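Local structure of xylose isomerase domain protein (Alicyclobacillus acidocaldarius subsp. acidocaldarius, 3U0H) at residues A[31-36]-A[54-59]; A[88-93]-A[129-134]; A[211-216]-A[226-231]. The protein may act as an isomerase, as a member of the xylose isomerase-like TIM barrel family, with substrate and reaction not established. All coordinates share one frame; numbering follows the deposited sequence.

How the contacts relate
All three contacts belong to one eight-stranded TIM barrel and follow one another along the chain. Contact 1 packs the second barrel strand against the helix that leads into the third; contact 2, its centre about 19 Å away, joins two of the outer helices further round. Their nearest atoms stay about 7 Å apart, and both contacts reach a second subunit. Contact 3 lies in the long loop after strand 201-206, on the other side of the chain's centre from contact 2; its centre is about 36 Å from that of contact 2 and about 31 Å from that of contact 1. Two small molecules, probably from the crystallisation liquor, mark different places: 1,2-ethanediol at Asp34 and phosphate at Arg228.

Contact 1 (A[31-36]-A[54-59]); sequences RYVDVP and AMFQRR. With EDO (1,2-ethanediol), chain F.
The layer between barrel wall and helices of a TIM barrel is where Val33 and Val35, from 31-36, meet Phe56 of helix 49-57. One methyl, Val33 CG2, comes to 3.5 Å from Phe56 CE2, and the two side chains run obliquely to each other. Val35 CG2 is more distant, 4.2 Å from Phe56 CZ, so the far end of the ring bridges two valines on the same side of the strand and its continuation. Phe56 CG lies anti to its carbonyl carbon (chi1 -76°), which carries the ring from the helix toward the barrel wall; Leu63 of the next strand also touches it. No hydrogen bond crosses this apolar contact. Within 54-59, Arg59 NH1 donates to the O of selenomethionine Met55 at 3.1 Å, tilted from the carbonyl plane, while Arg59 NE forms a salt bridge with Asp23.

Asp34 points the other way. Its carboxylate receives a hydrogen bond from 1,2-ethanediol, O1 to Asp34 OD1 at 2.7 Å, and the diol's O2 lies 2.7 Å from Asp34 OD2. Tyr203 hydrogen-bonds OD2, and Asn65 ND2 is also hydrogen-bonded to the diol. Replaced by an alanine, Asp34 would lose its carboxylate, and the Tyr203 hydroxyl would probably be left without this partner and the diol without its grip. This is the arrangement of a TIM barrel strand, with apolar residues outward to the helices and a polar one turned the other way.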
ATOM      1  N   ARG A  31      19.799 -29.317  15.604  1.00 31.63           N
ATOM      2  CA  ARG A  31      19.775 -28.942  14.172  1.00 34.35           C
ATOM      3  C   ARG A  31      19.572 -27.406  14.058  1.00 30.43           C
ATOM      4  O   ARG A  31      20.273 -26.717  13.326  1.00 28.86           O
ATOM      5  CB  ARG A  31      18.661 -29.743  13.471  1.00 37.70           C
ATOM      6  CG  ARG A  31      18.221 -29.271  12.095  1.00 42.36           C
ATOM      7  CD  ARG A  31      16.977 -30.055  11.628  1.00 50.60           C
ATOM      8  NE  ARG A  31      16.169 -29.300  10.657  1.00 57.40           N
ATOM      9  CZ  ARG A  31      14.962 -29.644  10.205  1.00 62.32           C
ATOM     10  NH1 ARG A  31      14.362 -30.757  10.630  1.00 68.41           N
ATOM     11  NH2 ARG A  31      14.352 -28.865   9.310  1.00 62.49           N
ATOM     12  N   TYR A  32      18.625 -26.868  14.807  1.00 28.54           N
ATOM     13  CA  TYR A  32      18.414 -25.419  14.840  1.00 30.13           C
ATOM     14  C   TYR A  32      19.403 -24.699  15.790  1.00 30.82           C
ATOM     15  O   TYR A  32      19.527 -25.072  16.980  1.00 29.38           O
ATOM     16  CB  TYR A  32      17.003 -25.086  15.295  1.00 31.23           C
ATOM     17  CG  TYR A  32      15.959 -25.112  14.197  1.00 32.45           C
ATOM     18  CD1 TYR A  32      15.963 -24.180  13.155  1.00 32.23           C
ATOM     19  CD2 TYR A  32      14.950 -26.066  14.219  1.00 37.69           C
ATOM     20  CE1 TYR A  32      14.976 -24.218  12.172  1.00 34.38           C
ATOM     21  CE2 TYR A  32      13.954 -26.119  13.239  1.00 38.40           C
ATOM     22  CZ  TYR A  32      13.956 -25.206  12.222  1.00 37.03           C
ATOM     23  OH  TYR A  32      12.948 -25.320  11.279  1.00 41.70           O
ATOM     24  N   VAL A  33      20.093 -23.675  15.268  1.00 28.13           N
ATOM     25  CA  VAL A  33      20.914 -22.783  16.092  1.00 25.56           C
ATOM     26  C   VAL A  33      20.526 -21.312  15.924  1.00 24.86           C
ATOM     27  O   VAL A  33      20.292 -20.835  14.815  1.00 20.39           O
ATOM     28  CB  VAL A  33      22.408 -22.951  15.856  1.00 25.20           C
ATOM     29  CG1 VAL A  33      22.847 -24.277  16.436  1.00 26.20           C
ATOM     30  CG2 VAL A  33      22.756 -22.804  14.388  1.00 22.09           C
ATOM     31  N   ASP A  34      20.392 -20.655  17.072  1.00 25.51           N
ATOM     32  CA  ASP A  34      20.289 -19.224  17.178  1.00 25.53           C
ATOM     33  C   ASP A  34      21.740 -18.690  17.283  1.00 25.60           C
ATOM     34  O   ASP A  34      22.547 -19.114  18.140  1.00 25.66           O
ATOM     35  CB  ASP A  34      19.459 -18.859  18.413  1.00 27.51           C
ATOM     36  CG  ASP A  34      19.084 -17.375  18.448  1.00 30.18           C
ATOM     37  OD1 ASP A  34      19.930 -16.547  18.105  1.00 35.62           O
ATOM     38  OD2 ASP A  34      17.953 -17.029  18.803  1.00 30.93           O
ATOM     39  N   VAL A  35      22.084 -17.839  16.343  1.00 23.28           N
ATOM     40  CA  VAL A  35      23.380 -17.186  16.287  1.00 23.27           C
ATOM     41  C   VAL A  35      23.101 -15.718  16.021  1.00 22.52           C
ATOM     42  O   VAL A  35      22.437 -15.402  15.062  1.00 21.71           O
ATOM     43  CB  VAL A  35      24.241 -17.736  15.158  1.00 22.12           C
ATOM     44  CG1 VAL A  35      25.596 -17.001  15.111  1.00 22.99           C
ATOM     45  CG2 VAL A  35      24.449 -19.249  15.335  1.00 23.65           C
ATOM     46  N   PRO A  36      23.599 -14.809  16.890  1.00 23.90           N
ATOM     47  CA  PRO A  36      23.493 -13.392  16.578  1.00 24.22           C
ATOM     48  C   PRO A  36      24.216 -12.996  15.250  1.00 24.22           C
ATOM     49  O   PRO A  36      25.266 -13.572  14.868  1.00 22.35           O
ATOM     50  CB  PRO A  36      24.127 -12.703  17.811  1.00 26.30           C
ATOM     51  CG  PRO A  36      24.239 -13.723  18.891  1.00 25.75           C
ATOM     52  CD  PRO A  36      24.100 -15.078  18.258  1.00 25.71           C
ATOM     53  N   ALA A  54      28.838 -22.952   4.249  1.00 29.32           N
ATOM     54  CA  ALA A  54      29.547 -24.221   4.416  1.00 31.39           C
ATOM     55  C   ALA A  54      29.673 -24.684   5.887  1.00 31.56           C
ATOM     56  O   ALA A  54      29.539 -25.873   6.150  1.00 31.32           O
ATOM     57  CB  ALA A  54      30.930 -24.149   3.745  1.00 28.93           C
HETATM   58  N   MSE A  55      29.883 -23.766   6.838  1.00 32.35           N
HETATM   59  CA  MSE A  55      29.958 -24.144   8.278  1.00 32.92           C
HETATM   60  C   MSE A  55      28.656 -24.775   8.792  1.00 28.98           C
HETATM   61  O   MSE A  55      28.679 -25.743   9.565  1.00 26.72           O
HETATM   62  CB  MSE A  55      30.220 -22.931   9.172  1.00 36.89           C
HETATM   63  CG  MSE A  55      31.467 -22.142   8.874  1.00 43.40           C
HETATM   64 SE   MSE A  55      31.585 -20.739  10.181  1.00 45.52          SE
HETATM   65  CE  MSE A  55      32.847 -21.679  11.267  1.00 38.56           C
ATOM     66  N   PHE A  56      27.540 -24.173   8.407  1.00 24.87           N
ATOM     67  CA  PHE A  56      26.207 -24.720   8.728  1.00 27.48           C
ATOM     68  C   PHE A  56      25.939 -26.044   8.000  1.00 28.35           C
ATOM     69  O   PHE A  56      25.582 -27.030   8.648  1.00 26.17           O
ATOM     70  CB  PHE A  56      25.088 -23.712   8.419  1.00 24.85           C
ATOM     71  CG  PHE A  56      24.978 -22.598   9.437  1.00 24.78           C
ATOM     72  CD1 PHE A  56      25.950 -21.590   9.518  1.00 23.92           C
ATOM     73  CD2 PHE A  56      23.926 -22.567  10.331  1.00 23.03           C
ATOM     74  CE1 PHE A  56      25.836 -20.582  10.466  1.00 24.12           C
ATOM     75  CE2 PHE A  56      23.803 -21.551  11.260  1.00 22.13           C
ATOM     76  CZ  PHE A  56      24.753 -20.560  11.330  1.00 22.00           C
ATOM     77  N   GLN A  57      26.137 -26.066   6.679  1.00 32.80           N
ATOM     78  CA  GLN A  57      25.832 -27.265   5.867  1.00 40.42           C
ATOM     79  C   GLN A  57      26.777 -28.443   6.167  1.00 39.50           C
ATOM     80  O   GLN A  57      26.341 -29.566   6.180  1.00 41.91           O
ATOM     81  CB  GLN A  57      25.762 -26.947   4.357  1.00 47.32           C
ATOM     82  CG  GLN A  57      25.032 -28.003   3.481  1.00 60.09           C
ATOM     83  CD  GLN A  57      23.516 -28.214   3.765  1.00 72.79           C
ATOM     84  OE1 GLN A  57      23.001 -29.345   3.652  1.00 86.88           O
ATOM     85  NE2 GLN A  57      22.799 -27.136   4.109  1.00 65.43           N
ATOM     86  N   ARG A  58      28.049 -28.198   6.462  1.00 40.27           N
ATOM     87  CA  ARG A  58      28.949 -29.291   6.913  1.00 42.52           C
ATOM     88  C   ARG A  58      28.547 -29.908   8.257  1.00 39.04           C
ATOM     89  O   ARG A  58      28.977 -31.014   8.564  1.00 34.71           O
ATOM     90  CB  ARG A  58      30.408 -28.822   7.022  1.00 45.84           C
ATOM     91  CG  ARG A  58      31.121 -28.763   5.673  1.00 54.52           C
ATOM     92  CD  ARG A  58      32.622 -28.444   5.763  1.00 59.25           C
ATOM     93  NE  ARG A  58      33.396 -29.340   6.647  1.00 65.05           N
ATOM     94  CZ  ARG A  58      33.697 -30.629   6.407  1.00 67.60           C
ATOM     95  NH1 ARG A  58      33.272 -31.268   5.314  1.00 69.03           N
ATOM     96  NH2 ARG A  58      34.423 -31.305   7.292  1.00 66.68           N
ATOM     97  N   ARG A  59      27.756 -29.188   9.059  1.00 33.94           N
ATOM     98  CA  ARG A  59      27.351 -29.667  10.379  1.00 31.73           C
ATOM     99  C   ARG A  59      25.862 -30.084  10.495  1.00 29.75           C
ATOM    100  O   ARG A  59      25.394 -30.437  11.571  1.00 28.44           O
ATOM    101  CB  ARG A  59      27.698 -28.600  11.419  1.00 33.50           C
ATOM    102  CG  ARG A  59      29.195 -28.470  11.677  1.00 34.73           C
ATOM    103  CD  ARG A  59      29.561 -27.264  12.525  1.00 34.90           C
ATOM    104  NE  ARG A  59      31.010 -27.198  12.678  1.00 38.63           N
ATOM    105  CZ  ARG A  59      31.839 -26.430  11.967  1.00 38.93           C
ATOM    106  NH1 ARG A  59      31.374 -25.612  11.027  1.00 39.02           N
ATOM    107  NH2 ARG A  59      33.152 -26.475  12.211  1.00 39.25           N
TER
HETATM  108  C1  EDO F 282      19.832 -13.208  18.712  1.00 58.20           C
HETATM  109  O1  EDO F 282      20.579 -14.256  19.404  1.00 58.57           O
HETATM  110  C2  EDO F 282      19.160 -13.688  17.411  1.00 57.52           C
HETATM  111  O2  EDO F 282      18.061 -14.617  17.615  1.00 52.05           O

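Contact 2 (A[88-93]-A[129-134]); sequences DRARLC and VELLPL
With CG anti to its carbonyl carbon (chi1 -46°), Leu134 splays its two methyls over different residues of helix 86-95: CD1 over Ala90 and CD2 beside the stem of Arg91. Leu131 has its CG on the corresponding side, which brings CD2 to the same small residue. Ala90 CB therefore touches two leucine methyls, Leu131 CD2 at 3.6 Å and Leu134 CD1 also at 3.6 Å. Having only a methyl, Ala90 lets both leucines come close to its helix; the CA atoms of Ala90 and Leu131 are 7.8 Å apart. Leu66 of strand 62-67 and Met136 also touch Ala90, so its methyl is packed between the helices and the barrel wall.

Arg91 makes the outer part of the contact. Its chain is extended from CG to NE and crosses the Leu134 side chain at about a right angle, with Arg91 CG 4.1 Å from Leu134 CD2. That looser apolar touch lies along the arginine's stem, while its charged end is engaged elsewhere. Arg91 NH1 forms a salt bridge within its own helix to Asp88 OD1 at 2.6 Å, a bent bond of 131° that meets the oxygen on its anti side and 30° out of the carboxylate plane. Arg91 NH2 pairs with Glu199 of the second subunit, whose Pro198 also packs on the arginine. The guanidinium is thus shared between a bridge inside the chain and one across the interface.

Residues 132-134 form a short 3-10 segment, where Leu134 N bonds to Leu131 O. Packing of this kind joins successive outer helices of a TIM barrel, here at a subunit interface.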
ATOM      1  N   ASP A  88      20.189  -7.450   2.022  1.00 23.85           N
ATOM      2  CA  ASP A  88      21.313  -8.387   1.817  1.00 25.28           C
ATOM      3  C   ASP A  88      21.677  -9.173   3.067  1.00 23.78           C
ATOM      4  O   ASP A  88      21.954 -10.360   2.982  1.00 24.89           O
ATOM      5  CB  ASP A  88      22.544  -7.689   1.213  1.00 27.64           C
ATOM      6  CG  ASP A  88      22.327  -7.265  -0.285  1.00 31.26           C
ATOM      7  OD1 ASP A  88      21.355  -7.764  -0.940  1.00 30.23           O
ATOM      8  OD2 ASP A  88      23.133  -6.443  -0.813  1.00 33.75           O
ATOM      9  N   ARG A  89      21.638  -8.533   4.225  1.00 23.13           N
ATOM     10  CA  ARG A  89      21.824  -9.246   5.500  1.00 25.36           C
ATOM     11  C   ARG A  89      20.674 -10.233   5.714  1.00 24.46           C
ATOM     12  O   ARG A  89      20.904 -11.392   6.095  1.00 27.03           O
ATOM     13  CB  ARG A  89      21.926  -8.295   6.700  1.00 23.88           C
ATOM     14  CG  ARG A  89      23.093  -7.353   6.599  1.00 23.53           C
ATOM     15  CD  ARG A  89      23.147  -6.315   7.732  1.00 24.69           C
ATOM     16  NE  ARG A  89      24.314  -5.489   7.542  1.00 24.22           N
ATOM     17  CZ  ARG A  89      24.500  -4.256   8.002  1.00 27.33           C
ATOM     18  NH1 ARG A  89      25.644  -3.661   7.742  1.00 27.16           N
ATOM     19  NH2 ARG A  89      23.581  -3.614   8.713  1.00 28.20           N
ATOM     20  N   ALA A  90      19.453  -9.816   5.432  1.00 18.97           N
ATOM     21  CA  ALA A  90      18.376 -10.806   5.530  1.00 19.83           C
ATOM     22  C   ALA A  90      18.510 -11.950   4.503  1.00 20.42           C
ATOM     23  O   ALA A  90      18.161 -13.095   4.829  1.00 20.70           O
ATOM     24  CB  ALA A  90      17.016 -10.176   5.467  1.00 16.79           C
ATOM     25  N   ARG A  91      18.993 -11.687   3.279  1.00 20.44           N
ATOM     26  CA  ARG A  91      19.052 -12.770   2.294  1.00 19.68           C
ATOM     27  C   ARG A  91      20.119 -13.800   2.728  1.00 20.89           C
ATOM     28  O   ARG A  91      19.932 -14.986   2.571  1.00 23.62           O
ATOM     29  CB  ARG A  91      19.418 -12.261   0.915  1.00 21.27           C
ATOM     30  CG  ARG A  91      18.413 -11.379   0.181  1.00 21.71           C
ATOM     31  CD  ARG A  91      18.988 -10.783  -1.121  1.00 19.66           C
ATOM     32  NE  ARG A  91      17.955 -10.014  -1.791  1.00 19.27           N
ATOM     33  CZ  ARG A  91      17.850  -8.691  -1.812  1.00 22.52           C
ATOM     34  NH1 ARG A  91      18.776  -7.890  -1.291  1.00 26.20           N
ATOM     35  NH2 ARG A  91      16.825  -8.138  -2.410  1.00 22.65           N
ATOM     36  N   LEU A  92      21.236 -13.337   3.271  1.00 23.67           N
ATOM     37  CA  LEU A  92      22.294 -14.217   3.707  1.00 24.09           C
ATOM     38  C   LEU A  92      21.665 -15.103   4.793  1.00 23.64           C
ATOM     39  O   LEU A  92      21.798 -16.294   4.759  1.00 20.95           O
ATOM     40  CB  LEU A  92      23.509 -13.443   4.200  1.00 25.26           C
ATOM     41  CG  LEU A  92      24.545 -14.306   4.979  1.00 30.36           C
ATOM     42  CD1 LEU A  92      25.126 -15.458   4.115  1.00 30.25           C
ATOM     43  CD2 LEU A  92      25.677 -13.459   5.597  1.00 29.79           C
ATOM     44  N   CYS A  93      20.888 -14.535   5.699  1.00 23.72           N
ATOM     45  CA  CYS A  93      20.363 -15.370   6.770  1.00 24.70           C
ATOM     46  C   CYS A  93      19.308 -16.319   6.264  1.00 24.76           C
ATOM     47  O   CYS A  93      19.232 -17.456   6.761  1.00 27.75           O
ATOM     48  CB  CYS A  93      19.826 -14.535   7.937  1.00 25.16           C
ATOM     49  SG  CYS A  93      21.144 -13.674   8.835  1.00 27.27           S
ATOM     50  N   VAL A 129       8.340  -3.899   5.639  1.00 20.41           N
ATOM     51  CA  VAL A 129       8.221  -3.733   4.204  1.00 21.03           C
ATOM     52  C   VAL A 129       9.467  -4.184   3.434  1.00 21.51           C
ATOM     53  O   VAL A 129       9.319  -4.852   2.403  1.00 23.17           O
ATOM     54  CB  VAL A 129       7.854  -2.288   3.818  1.00 20.88           C
ATOM     55  CG1 VAL A 129       8.008  -2.044   2.301  1.00 16.97           C
ATOM     56  CG2 VAL A 129       6.436  -1.982   4.304  1.00 19.88           C
ATOM     57  N   GLU A 130      10.674  -3.922   3.927  1.00 21.67           N
ATOM     58  CA  GLU A 130      11.880  -4.365   3.202  1.00 22.85           C
ATOM     59  C   GLU A 130      11.891  -5.881   3.183  1.00 21.85           C
ATOM     60  O   GLU A 130      12.571  -6.491   2.341  1.00 20.62           O
ATOM     61  CB  GLU A 130      13.203  -3.870   3.835  1.00 27.35           C
ATOM     62  CG  GLU A 130      13.449  -2.382   3.668  1.00 30.48           C
ATOM     63  CD  GLU A 130      13.431  -2.005   2.206  1.00 32.21           C
ATOM     64  OE1 GLU A 130      14.100  -2.705   1.431  1.00 36.43           O
ATOM     65  OE2 GLU A 130      12.710  -1.074   1.815  1.00 36.17           O
ATOM     66  N   LEU A 131      11.129  -6.495   4.077  1.00 18.65           N
ATOM     67  CA  LEU A 131      11.227  -7.968   4.198  1.00 20.26           C
ATOM     68  C   LEU A 131      10.115  -8.723   3.446  1.00 19.14           C
ATOM     69  O   LEU A 131      10.170  -9.941   3.304  1.00 20.96           O
ATOM     70  CB  LEU A 131      11.305  -8.395   5.675  1.00 18.68           C
ATOM     71  CG  LEU A 131      12.560  -7.978   6.462  1.00 18.83           C
ATOM     72  CD1 LEU A 131      12.275  -8.210   7.951  1.00 19.16           C
ATOM     73  CD2 LEU A 131      13.805  -8.779   6.068  1.00 19.48           C
ATOM     74  N   LEU A 132       9.117  -8.000   2.948  1.00 17.84           N
ATOM     75  CA  LEU A 132       8.018  -8.650   2.234  1.00 18.26           C
ATOM     76  C   LEU A 132       8.504  -9.437   1.014  1.00 17.99           C
ATOM     77  O   LEU A 132       8.005 -10.499   0.827  1.00 18.75           O
ATOM     78  CB  LEU A 132       6.914  -7.645   1.832  1.00 19.13           C
ATOM     79  CG  LEU A 132       6.137  -7.014   3.010  1.00 21.23           C
ATOM     80  CD1 LEU A 132       5.232  -5.814   2.610  1.00 21.56           C
ATOM     81  CD2 LEU A 132       5.321  -8.119   3.700  1.00 21.68           C
ATOM     82  N   PRO A 133       9.522  -8.938   0.223  1.00 19.19           N
ATOM     83  CA  PRO A 133       9.931  -9.692  -0.943  1.00 19.12           C
ATOM     84  C   PRO A 133      10.597 -11.010  -0.630  1.00 22.38           C
ATOM     85  O   PRO A 133      10.663 -11.885  -1.528  1.00 21.17           O
ATOM     86  CB  PRO A 133      10.926  -8.786  -1.647  1.00 20.81           C
ATOM     87  CG  PRO A 133      10.702  -7.400  -1.102  1.00 20.35           C
ATOM     88  CD  PRO A 133      10.164  -7.599   0.274  1.00 18.83           C
ATOM     89  N   LEU A 134      11.046 -11.165   0.617  1.00 22.98           N
ATOM     90  CA  LEU A 134      11.862 -12.294   1.005  1.00 24.80           C
ATOM     91  C   LEU A 134      10.995 -13.321   1.672  1.00 25.97           C
ATOM     92  O   LEU A 134      11.444 -14.401   1.991  1.00 26.10           O
ATOM     93  CB  LEU A 134      12.970 -11.834   1.977  1.00 25.87           C
ATOM     94  CG  LEU A 134      13.736 -10.557   1.569  1.00 27.23           C
ATOM     95  CD1 LEU A 134      14.775 -10.147   2.627  1.00 25.64           C
ATOM     96  CD2 LEU A 134      14.359 -10.726   0.169  1.00 25.32           C
TER

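Contact 3 (A[211-216]-A[226-231]); sequences DAPEDA and DGRIPL. With PO4 (phosphate ion), chain C.
Arg228 meets 211-216 with its stem, at CD, and with NH2 of its guanidinium group, and even the closer side of this surface contact is modest. Arg228 CD lies 4.2 Å from Asp211 O, and Arg228 NH2 is 4.4 Å from Pro213 CD, which approaches the guanidinium obliquely. No hydrogen bond joins the two segments directly. Tyr184 instead links them: its hydroxyl is hydrogen-bonded to both Asp211 O and Arg228 NH2, and its side chain packs on Pro213 and Ile229. The firmer part of 211-216 is its own turn, where Ala212 O accepts from both Asp215 N, at 2.8 Å, and Ala216 N.

On the looser, exposed side Arg228 holds a phosphate, probably from the crystallisation liquor. The arginine chain bends at chi3 (-65°), turning the NE and NH1 edge to the ion, whose phosphorus lies in the guanidinium plane. Arg228 NE points to phosphate O3, but their 2.4 Å separation is too short to be taken at face value; the Arg228 NH1 bonds to O3 and O1 are weak. The anion probably offsets the arginine's charge here.

Both segments belong to the long loop between strand 201-206 and helix 231-241. Helix 180-185 supplies Tyr184, which touches both segments, Asp226 forms a salt bridge with Arg271 of helix 261-280, and Pro230 sits at the N-cap position of helix 231-241.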
ATOM      1  N   ASP A 211      10.846 -17.214  40.999  1.00 29.43           N
ATOM      2  CA  ASP A 211      10.179 -15.994  41.431  1.00 30.23           C
ATOM      3  C   ASP A 211       8.758 -15.884  40.922  1.00 28.16           C
ATOM      4  O   ASP A 211       8.404 -16.385  39.841  1.00 27.54           O
ATOM      5  CB  ASP A 211      10.985 -14.773  40.988  1.00 30.53           C
ATOM      6  CG  ASP A 211      12.441 -14.881  41.399  1.00 31.49           C
ATOM      7  OD1 ASP A 211      12.749 -15.612  42.345  1.00 31.65           O
ATOM      8  OD2 ASP A 211      13.280 -14.255  40.767  1.00 37.35           O
ATOM      9  N   ALA A 212       7.952 -15.234  41.743  1.00 25.20           N
ATOM     10  CA  ALA A 212       6.661 -14.812  41.358  1.00 26.37           C
ATOM     11  C   ALA A 212       6.750 -13.839  40.127  1.00 28.28           C
ATOM     12  O   ALA A 212       7.738 -13.110  39.935  1.00 30.33           O
ATOM     13  CB  ALA A 212       5.980 -14.148  42.538  1.00 22.13           C
ATOM     14  N   PRO A 213       5.687 -13.803  39.319  1.00 29.92           N
ATOM     15  CA  PRO A 213       5.626 -12.886  38.185  1.00 31.75           C
ATOM     16  C   PRO A 213       6.115 -11.471  38.475  1.00 32.05           C
ATOM     17  O   PRO A 213       6.845 -10.898  37.641  1.00 30.87           O
ATOM     18  CB  PRO A 213       4.116 -12.865  37.810  1.00 34.41           C
ATOM     19  CG  PRO A 213       3.512 -14.125  38.406  1.00 32.55           C
ATOM     20  CD  PRO A 213       4.406 -14.521  39.555  1.00 31.35           C
ATOM     21  N   GLU A 214       5.710 -10.896  39.608  1.00 32.48           N
ATOM     22  CA  GLU A 214       6.091  -9.491  39.943  1.00 34.47           C
ATOM     23  C   GLU A 214       7.559  -9.337  40.261  1.00 31.05           C
ATOM     24  O   GLU A 214       8.053  -8.206  40.269  1.00 30.75           O
ATOM     25  CB  GLU A 214       5.375  -8.924  41.180  1.00 40.58           C
ATOM     26  CG  GLU A 214       3.912  -9.222  41.293  1.00 45.14           C
ATOM     27  CD  GLU A 214       3.738 -10.559  41.957  1.00 49.57           C
ATOM     28  OE1 GLU A 214       3.969 -10.608  43.209  1.00 46.72           O
ATOM     29  OE2 GLU A 214       3.418 -11.533  41.198  1.00 42.16           O
ATOM     30  N   ASP A 215       8.228 -10.444  40.588  1.00 27.91           N
ATOM     31  CA  ASP A 215       9.584 -10.421  41.116  1.00 27.32           C
ATOM     32  C   ASP A 215      10.663 -10.781  40.087  1.00 27.35           C
ATOM     33  O   ASP A 215      11.813 -10.254  40.119  1.00 26.96           O
ATOM     34  CB  ASP A 215       9.672 -11.410  42.283  1.00 31.55           C
ATOM     35  CG  ASP A 215       8.714 -11.072  43.447  1.00 32.83           C
ATOM     36  OD1 ASP A 215       8.351  -9.877  43.571  1.00 32.17           O
ATOM     37  OD2 ASP A 215       8.348 -12.009  44.231  1.00 32.45           O
ATOM     38  N   ALA A 216      10.290 -11.675  39.168  1.00 26.29           N
ATOM     39  CA  ALA A 216      11.244 -12.268  38.270  1.00 25.74           C
ATOM     40  C   ALA A 216      12.042 -11.164  37.550  1.00 26.92           C
ATOM     41  O   ALA A 216      11.477 -10.119  37.157  1.00 26.82           O
ATOM     42  CB  ALA A 216      10.544 -13.230  37.310  1.00 22.60           C
ATOM     43  N   ASP A 226      13.947 -25.786  35.644  1.00 31.94           N
ATOM     44  CA  ASP A 226      14.440 -25.651  37.044  1.00 31.23           C
ATOM     45  C   ASP A 226      13.552 -24.728  37.933  1.00 29.23           C
ATOM     46  O   ASP A 226      13.834 -24.507  39.084  1.00 27.54           O
ATOM     47  CB  ASP A 226      15.885 -25.188  37.031  1.00 33.98           C
ATOM     48  CG  ASP A 226      16.845 -26.240  36.463  1.00 38.08           C
ATOM     49  OD1 ASP A 226      16.548 -27.446  36.554  1.00 41.64           O
ATOM     50  OD2 ASP A 226      17.926 -25.860  35.946  1.00 44.03           O
ATOM     51  N   GLY A 227      12.415 -24.269  37.418  1.00 29.48           N
ATOM     52  CA  GLY A 227      11.552 -23.341  38.156  1.00 28.50           C
ATOM     53  C   GLY A 227      10.071 -23.661  38.179  1.00 28.16           C
ATOM     54  O   GLY A 227       9.693 -24.829  38.122  1.00 25.63           O
ATOM     55  N   ARG A 228       9.238 -22.613  38.276  1.00 29.16           N
ATOM     56  CA  ARG A 228       7.778 -22.785  38.464  1.00 30.91           C
ATOM     57  C   ARG A 228       6.881 -22.358  37.278  1.00 29.01           C
ATOM     58  O   ARG A 228       5.682 -22.472  37.388  1.00 30.68           O
ATOM     59  CB  ARG A 228       7.298 -22.125  39.795  1.00 32.12           C
ATOM     60  CG  ARG A 228       7.314 -20.582  39.879  1.00 33.11           C
ATOM     61  CD  ARG A 228       7.029 -20.074  41.311  1.00 32.90           C
ATOM     62  NE  ARG A 228       5.676 -20.404  41.761  1.00 33.33           N
ATOM     63  CZ  ARG A 228       4.549 -19.801  41.353  1.00 36.72           C
ATOM     64  NH1 ARG A 228       3.375 -20.218  41.825  1.00 37.64           N
ATOM     65  NH2 ARG A 228       4.549 -18.798  40.472  1.00 36.49           N
ATOM     66  N   ILE A 229       7.447 -21.912  36.155  1.00 31.08           N
ATOM     67  CA  ILE A 229       6.632 -21.449  34.986  1.00 31.05           C
ATOM     68  C   ILE A 229       5.968 -22.683  34.392  1.00 32.56           C
ATOM     69  O   ILE A 229       6.639 -23.714  34.271  1.00 33.58           O
ATOM     70  CB  ILE A 229       7.483 -20.752  33.922  1.00 30.28           C
ATOM     71  CG1 ILE A 229       8.219 -19.591  34.546  1.00 30.73           C
ATOM     72  CG2 ILE A 229       6.645 -20.180  32.770  1.00 27.32           C
ATOM     73  CD1 ILE A 229       9.065 -18.875  33.528  1.00 32.74           C
ATOM     74  N   PRO A 230       4.633 -22.633  34.107  1.00 35.30           N
ATOM     75  CA  PRO A 230       3.928 -23.811  33.455  1.00 32.48           C
ATOM     76  C   PRO A 230       4.263 -23.969  31.975  1.00 29.94           C
ATOM     77  O   PRO A 230       3.648 -23.356  31.060  1.00 30.04           O
ATOM     78  CB  PRO A 230       2.442 -23.522  33.680  1.00 31.53           C
ATOM     79  CG  PRO A 230       2.410 -22.544  34.813  1.00 32.29           C
ATOM     80  CD  PRO A 230       3.648 -21.683  34.651  1.00 33.84           C
ATOM     81  N   LEU A 231       5.251 -24.803  31.732  1.00 28.14           N
ATOM     82  CA  LEU A 231       5.889 -24.790  30.426  1.00 27.36           C
ATOM     83  C   LEU A 231       5.159 -25.711  29.468  1.00 27.20           C
ATOM     84  O   LEU A 231       5.233 -25.524  28.268  1.00 25.91           O
ATOM     85  CB  LEU A 231       7.373 -25.168  30.530  1.00 25.07           C
ATOM     86  CG  LEU A 231       8.344 -24.125  31.123  1.00 24.23           C
ATOM     87  CD1 LEU A 231       9.783 -24.670  31.038  1.00 22.32           C
ATOM     88  CD2 LEU A 231       8.209 -22.748  30.463  1.00 20.85           C
TER
HETATM   89  P   PO4 C 279       4.213 -23.201  43.510  1.00 76.69           P
HETATM   90  O1  PO4 C 279       2.735 -22.894  43.693  1.00 67.55           O
HETATM   91  O2  PO4 C 279       4.504 -23.852  42.166  1.00 70.19           O
HETATM   92  O3  PO4 C 279       4.990 -21.911  43.493  1.00 76.36           O
HETATM   93  O4  PO4 C 279       4.673 -24.074  44.662  1.00 66.99           O